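PDB 1C2R: cytochrome c2 from Rhodobacter capsulatus, which carries electrons through its covalently bound heme c, serving as the donor to oxidized bacteriochlorophyll in photophosphorylation and possibly also acting in the respiratory chain. Local coordinates for residues Ser18-Asp23 with Gly30-Pro35; Lys77-Phe82 with Ala97-Lys102. One frame throughout, in Å; residues are numbered along the deposited sequence.

Contact 1 (Ser18-Asp23 with Gly30-Pro35); sequences SIIAPD and GAKTGP. With HEC (heme c), chain C.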
loop_
_atom_site.group_PDB
_atom_site.type_symbol
_atom_site.label_atom_id
_atom_site.label_comp_id
_atom_site.label_asym_id
_atom_site.label_seq_id
_atom_site.Cartn_x
_atom_site.Cartn_y
_atom_site.Cartn_z
ATOM N N SER A 18 -8.991 2.502 2.866
ATOM C CA SER A 18 -10.252 1.778 2.701
ATOM C C SER A 18 -10.097 0.767 1.539
ATOM O O SER A 18 -9.172 0.896 0.739
ATOM C CB SER A 18 -11.372 2.751 2.327
ATOM O OG SER A 18 -11.485 3.779 3.296
ATOM N N ILE A 19 -10.982 -0.233 1.420
ATOM C CA ILE A 19 -10.913 -1.198 0.310
ATOM C C ILE A 19 -12.262 -1.125 -0.352
ATOM O O ILE A 19 -13.270 -1.582 0.191
ATOM C CB ILE A 19 -10.396 -2.592 0.604
ATOM C CG1 ILE A 19 -9.004 -2.448 1.201
ATOM C CG2 ILE A 19 -10.303 -3.346 -0.716
ATOM C CD1 ILE A 19 -8.450 -3.756 1.739
ATOM N N ILE A 20 -12.282 -0.446 -1.486
ATOM C CA ILE A 20 -13.490 -0.208 -2.210
ATOM C C ILE A 20 -13.401 -0.668 -3.646
ATOM O O ILE A 20 -12.524 -0.245 -4.399
ATOM C CB ILE A 20 -13.797 1.295 -2.156
ATOM C CG1 ILE A 20 -13.607 1.895 -0.750
ATOM C CG2 ILE A 20 -15.218 1.539 -2.617
ATOM C CD1 ILE A 20 -14.857 2.607 -0.231
ATOM N N ALA A 21 -14.328 -1.537 -4.015
ATOM C CA ALA A 21 -14.386 -2.082 -5.352
ATOM C C ALA A 21 -14.947 -1.081 -6.353
ATOM O O ALA A 21 -15.638 -0.138 -5.987
ATOM C CB ALA A 21 -15.199 -3.363 -5.360
ATOM N N PRO A 22 -14.648 -1.294 -7.630
ATOM C CA PRO A 22 -15.105 -0.403 -8.691
ATOM C C PRO A 22 -16.598 -0.075 -8.794
ATOM O O PRO A 22 -16.968 0.988 -9.298
ATOM C CB PRO A 22 -14.509 -0.900 -9.998
ATOM C CG PRO A 22 -13.464 -1.945 -9.619
ATOM C CD PRO A 22 -13.707 -2.318 -8.164
ATOM N N ASP A 23 -17.452 -0.956 -8.333
ATOM C CA ASP A 23 -18.857 -0.663 -8.406
ATOM C C ASP A 23 -19.283 0.018 -7.125
ATOM O O ASP A 23 -20.470 0.224 -6.895
ATOM C CB ASP A 23 -19.683 -1.927 -8.585
ATOM C CG ASP A 23 -19.440 -2.831 -7.423
ATOM O OD1 ASP A 23 -18.954 -2.444 -6.377
ATOM O OD2 ASP A 23 -19.783 -4.070 -7.651
ATOM N N GLY A 30 -12.859 2.263 5.586
ATOM C CA GLY A 30 -11.888 2.876 6.438
ATOM C C GLY A 30 -11.873 4.356 6.140
ATOM O O GLY A 30 -12.875 4.933 5.706
ATOM N N ALA A 31 -10.714 4.951 6.370
ATOM C CA ALA A 31 -10.484 6.357 6.147
ATOM C C ALA A 31 -10.125 6.666 4.696
ATOM O O ALA A 31 -9.911 5.771 3.872
ATOM C CB ALA A 31 -9.409 6.878 7.089
ATOM N N LYS A 32 -10.068 7.983 4.420
ATOM C CA LYS A 32 -9.751 8.527 3.098
ATOM C C LYS A 32 -8.500 9.392 3.021
ATOM O O LYS A 32 -8.301 10.156 2.077
ATOM C CB LYS A 32 -10.964 9.061 2.342
ATOM C CG LYS A 32 -12.161 8.157 2.605
ATOM C CD LYS A 32 -13.289 8.197 1.578
ATOM C CE LYS A 32 -14.238 7.005 1.703
ATOM N NZ LYS A 32 -13.669 5.893 2.481
ATOM N N THR A 33 -7.644 9.256 4.013
ATOM C CA THR A 33 -6.430 10.025 4.004
ATOM C C THR A 33 -5.297 9.319 3.257
ATOM O O THR A 33 -4.325 9.951 2.851
ATOM C CB THR A 33 -6.066 10.592 5.372
ATOM O OG1 THR A 33 -5.853 9.514 6.241
ATOM C CG2 THR A 33 -7.233 11.429 5.887
ATOM N N GLY A 34 -5.461 8.016 3.050
ATOM C CA GLY A 34 -4.527 7.198 2.311
ATOM C C GLY A 34 -5.323 6.772 1.096
ATOM O O GLY A 34 -6.547 6.789 1.149
ATOM N N PRO A 35 -4.696 6.409 0.016
ATOM C CA PRO A 35 -5.456 6.003 -1.177
ATOM C C PRO A 35 -6.186 4.660 -1.045
ATOM O O PRO A 35 -5.831 3.843 -0.210
ATOM C CB PRO A 35 -4.379 5.773 -2.229
ATOM C CG PRO A 35 -3.087 5.534 -1.457
ATOM C CD PRO A 35 -3.230 6.362 -0.204
HETATM FE FE HEC C . -0.590 3.303 3.779
HETATM C CHA HEC C . 0.271 4.580 0.865
HETATM C CHB HEC C . -0.129 0.188 2.531
HETATM C CHC HEC C . -1.465 1.998 6.735
HETATM C CHD HEC C . -1.075 6.321 5.009
HETATM N NA HEC C . -0.048 2.558 2.077
HETATM C C1A HEC C . 0.298 3.267 0.973
HETATM C C2A HEC C . 0.647 2.377 -0.109
HETATM C C3A HEC C . 0.545 1.133 0.320
HETATM C C4A HEC C . 0.113 1.224 1.678
HETATM C CMA HEC C . 0.816 -0.144 -0.436
HETATM C CAA HEC C . 1.076 2.829 -1.477
HETATM C CBA HEC C . -0.163 3.030 -2.339
HETATM C CGA HEC C . 0.008 3.334 -3.851
HETATM O O1A HEC C . 1.144 3.292 -4.232
HETATM O O2A HEC C . -0.912 3.547 -4.583
HETATM N NB HEC C . -0.762 1.508 4.501
HETATM C C1B HEC C . -0.534 0.347 3.802
HETATM C C2B HEC C . -0.798 -0.742 4.672
HETATM C C3B HEC C . -1.172 -0.209 5.803
HETATM C C4B HEC C . -1.143 1.178 5.710
HETATM C CMB HEC C . -0.629 -2.227 4.284
HETATM C CAB HEC C . -1.479 -0.919 7.022
HETATM C CBB HEC C . -0.576 -1.883 7.684
HETATM N NC HEC C . -1.150 3.980 5.517
HETATM C C1C HEC C . -1.477 3.322 6.695
HETATM C C2C HEC C . -1.829 4.199 7.774
HETATM C C3C HEC C . -1.716 5.410 7.266
HETATM C C4C HEC C . -1.279 5.287 5.874
HETATM C CMC HEC C . -2.245 3.756 9.174
HETATM C CAC HEC C . -1.964 6.711 7.949
HETATM C CBC HEC C . -1.263 7.237 9.165
HETATM N ND HEC C . -0.415 5.117 3.044
HETATM C C1D HEC C . -0.703 6.281 3.706
HETATM C C2D HEC C . -0.454 7.409 2.782
HETATM C C3D HEC C . -0.104 6.880 1.630
HETATM C C4D HEC C . -0.070 5.475 1.814
HETATM C CMD HEC C . -0.603 8.872 3.109
HETATM C CAD HEC C . 0.307 7.632 0.412
HETATM C CBD HEC C . 1.858 7.587 0.406
HETATM C CGD HEC C . 2.629 8.791 -0.046
HETATM O O1D HEC C . 3.794 9.009 0.214
HETATM O O2D HEC C . 1.986 9.574 -0.778
HETATM O O HOH W 1 -8.699 5.249 1.462
#
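The hydroxyl of Ser18 lies over one face of the Gly30-Ala31 peptide group. Its OG sits almost straight above the carbonyl carbon, 2.9 Å from Gly30 C. The larger flat group is the heme, which Pro35 meets near an edge. Pro35 CD lies above the rim of pyrrole D, just outside the ring and 3.7 Å from HEC C3D. This is the His17 side of the heme, and Pro35 CG comes near HEC CBA.

Ser18 OG donates a hydrogen bond to Ala31 O at 2.6 Å. The donor stands 40° out of that carbonyl plane, so the oxygen is met from above. A weak bond runs the other way, from Gly30 N to Ser18 OG at 3.1 Å. Ser18 OG is anti to its own carbonyl carbon (chi1 -56°), and this rotation turns it into the bend of the chain.

Lys32 comes in alongside. Its chain is bent at the last torsion (chi4 -17°), which brings Lys32 NZ within 3.1 Å of Ser18 OG. Gly30, Ala31 and Lys32 gather round this one hydroxyl. Ile20 CD1 approaches the ammonium group more loosely.

A water joins the backbones. It donates to Ala31 O and to Gly34 O, each 2.7 Å from the water oxygen, and accepts a weak bond from Ser18 N. Ala31 O thus takes both the hydroxyl and the water.

Pro35 O accepts from ND1 of His17, an axial iron ligand. This proline-histidine bond is familiar from c-type cytochromes and orients the imidazole. Ser18 directly follows the Cys13-Cys16-His17 heme-binding motif, so the contact ties the residue just after the motif to the loop 30-35 that leads on to Pro35.

Further along, strand 19-20 pairs antiparallel with strand 26-28, through a backbone bond of Ile19 with Val28. Ile19 packs on Tyr110 and Leu111 of helix 104-113.

Contact 2 (Lys77-Phe82 with Ala97-Lys102); sequences KDPGAF and AFKLAK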
loop_
_atom_site.group_PDB
_atom_site.type_symbol
_atom_site.label_atom_id
_atom_site.label_comp_id
_atom_site.label_asym_id
_atom_site.label_seq_id
_atom_site.Cartn_x
_atom_site.Cartn_y
_atom_site.Cartn_z
ATOM N N LYS A 77 6.751 -2.234 6.399
ATOM C CA LYS A 77 7.596 -2.271 7.584
ATOM C C LYS A 77 8.337 -0.934 7.814
ATOM O O LYS A 77 8.557 -0.536 8.953
ATOM C CB LYS A 77 8.636 -3.370 7.424
ATOM C CG LYS A 77 8.138 -4.784 7.699
ATOM C CD LYS A 77 9.225 -5.833 7.407
ATOM C CE LYS A 77 8.716 -7.255 7.085
ATOM N NZ LYS A 77 9.292 -7.870 5.859
ATOM N N ASP A 78 8.737 -0.258 6.715
ATOM C CA ASP A 78 9.458 1.041 6.723
ATOM C C ASP A 78 9.355 1.662 5.347
ATOM O O ASP A 78 10.198 1.481 4.465
ATOM C CB ASP A 78 10.933 0.932 7.192
ATOM C CG ASP A 78 11.637 2.233 7.548
ATOM O OD1 ASP A 78 12.501 2.293 8.409
ATOM O OD2 ASP A 78 11.257 3.260 6.828
ATOM N N PRO A 79 8.300 2.377 5.172
ATOM C CA PRO A 79 8.045 3.007 3.913
ATOM C C PRO A 79 9.121 3.892 3.360
ATOM O O PRO A 79 9.470 3.825 2.178
ATOM C CB PRO A 79 6.763 3.797 4.120
ATOM C CG PRO A 79 6.061 3.200 5.339
ATOM C CD PRO A 79 7.074 2.301 6.020
ATOM N N GLY A 80 9.624 4.734 4.207
ATOM C CA GLY A 80 10.643 5.649 3.784
ATOM C C GLY A 80 11.942 4.980 3.400
ATOM O O GLY A 80 12.673 5.436 2.518
ATOM N N ALA A 81 12.255 3.921 4.062
ATOM C CA ALA A 81 13.477 3.303 3.699
ATOM C C ALA A 81 13.258 2.596 2.435
ATOM O O ALA A 81 14.148 2.456 1.590
ATOM C CB ALA A 81 13.862 2.292 4.733
ATOM N N PHE A 82 12.053 2.122 2.317
ATOM C CA PHE A 82 11.768 1.425 1.142
ATOM C C PHE A 82 12.094 2.301 -0.032
ATOM O O PHE A 82 12.836 1.932 -0.934
ATOM C CB PHE A 82 10.327 0.926 1.100
ATOM C CG PHE A 82 10.062 0.154 -0.157
ATOM C CD1 PHE A 82 10.370 -1.198 -0.256
ATOM C CD2 PHE A 82 9.518 0.745 -1.297
ATOM C CE1 PHE A 82 10.139 -1.925 -1.429
ATOM C CE2 PHE A 82 9.273 0.041 -2.482
ATOM C CZ PHE A 82 9.588 -1.314 -2.555
ATOM N N ALA A 97 2.803 7.787 7.229
ATOM C CA ALA A 97 3.361 7.889 8.562
ATOM C C ALA A 97 3.112 6.735 9.519
ATOM O O ALA A 97 2.595 6.952 10.621
ATOM C CB ALA A 97 2.933 9.198 9.186
ATOM N N PHE A 98 3.497 5.531 9.108
ATOM C CA PHE A 98 3.321 4.361 9.925
ATOM C C PHE A 98 4.259 3.277 9.487
ATOM O O PHE A 98 4.521 3.110 8.302
ATOM C CB PHE A 98 1.877 3.888 9.827
ATOM C CG PHE A 98 1.577 2.644 10.596
ATOM C CD1 PHE A 98 1.455 2.670 11.982
ATOM C CD2 PHE A 98 1.383 1.440 9.919
ATOM C CE1 PHE A 98 1.157 1.498 12.673
ATOM C CE2 PHE A 98 1.082 0.260 10.593
ATOM C CZ PHE A 98 0.970 0.301 11.981
ATOM N N LYS A 99 4.766 2.549 10.435
ATOM C CA LYS A 99 5.649 1.479 10.123
ATOM C C LYS A 99 5.010 0.311 10.802
ATOM O O LYS A 99 4.684 0.387 11.980
ATOM C CB LYS A 99 7.060 1.744 10.605
ATOM C CG LYS A 99 7.634 3.036 10.043
ATOM C CD LYS A 99 8.935 3.443 10.749
ATOM C CE LYS A 99 10.080 3.889 9.821
ATOM N NZ LYS A 99 11.189 4.554 10.537
ATOM N N LEU A 100 4.779 -0.747 10.105
ATOM C CA LEU A 100 4.151 -1.862 10.752
ATOM C C LEU A 100 5.238 -2.746 11.294
ATOM O O LEU A 100 6.223 -2.967 10.610
ATOM C CB LEU A 100 3.352 -2.605 9.679
ATOM C CG LEU A 100 2.876 -3.976 10.100
ATOM C CD1 LEU A 100 1.550 -3.837 10.832
ATOM C CD2 LEU A 100 2.725 -4.885 8.879
ATOM N N ALA A 101 5.108 -3.261 12.477
ATOM C CA ALA A 101 6.179 -4.089 12.964
ATOM C C ALA A 101 6.294 -5.509 12.425
ATOM O O ALA A 101 7.377 -5.961 12.081
ATOM C CB ALA A 101 6.033 -4.190 14.450
ATOM N N LYS A 102 5.184 -6.206 12.394
ATOM C CA LYS A 102 5.103 -7.582 11.980
ATOM C C LYS A 102 3.786 -7.740 11.288
ATOM O O LYS A 102 2.789 -7.191 11.759
ATOM C CB LYS A 102 5.042 -8.297 13.371
ATOM C CG LYS A 102 4.733 -9.806 13.495
ATOM C CD LYS A 102 3.865 -10.234 14.746
ATOM C CE LYS A 102 2.315 -10.176 14.562
ATOM N NZ LYS A 102 1.563 -11.423 14.891
#
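Lys77 and Leu100 bring the two backbones closest, with 4.7 Å between their CA atoms. Lys77 CA points its hydrogen at Leu100 O, a CA-H...O contact of 3.4 Å with 162° at the hydrogen. Leu100 also makes a backbone hydrogen bond with Val76, just before this segment. Beyond this point side-chain carbons of each segment meet carbonyl oxygens of the other. Lys99 CB lies 3.2 Å from Lys77 O, and the Pro79 ring sets its CG 3.3 Å from Phe98 O.

The side chains of Asp78 and Lys99 extend together in one direction. Their salt bridge is rather long, with Asp78 OD1 3.4 Å from Lys99 NZ. Lys99 CE lies nearer the carboxylate than NZ does, 3.2 Å from Asp78 CG, so the chain runs past the acid with its methylene against it. With CG anti to the backbone N (chi1 -166°), the carboxylate serves two partners: Asp78 OD2 accepts from Ala81 N at 3.0 Å, from above the carboxylate plane, while OD1 pairs with Lys99. Replacing Asp78 by alanine is likely to leave Ala81 N without its capping acceptor and Lys99 NZ without this counter-charge.

Asp78 is thus the N-cap of helix 79-87, with Pro79 in the first turn. Phe98 touches the heme. The arrangement belongs to the cytochrome c fold, where the loop after the ligand Met96 meets the junction of helices 69-77 and 79-87.

How the contacts relate
Contact 1 and contact 2 lie on opposite sides of the chain's centre, their own centres 20 Å apart. Their nearest atoms are about 9 Å from each other, so they do not touch. The heme stands between them. Contact 1 approaches the face ligated by His17, and contact 2 the face ligated by Met96. Each gives residues to the heme pocket, from 30-35 in one case and from 97-102 in the other. The side chain of Ser18 is about 5 Å from that of His17, and that of Pro79 about 4 Å from that of Met96. Both segments of contact 1 come earlier in the sequence than those of contact 2.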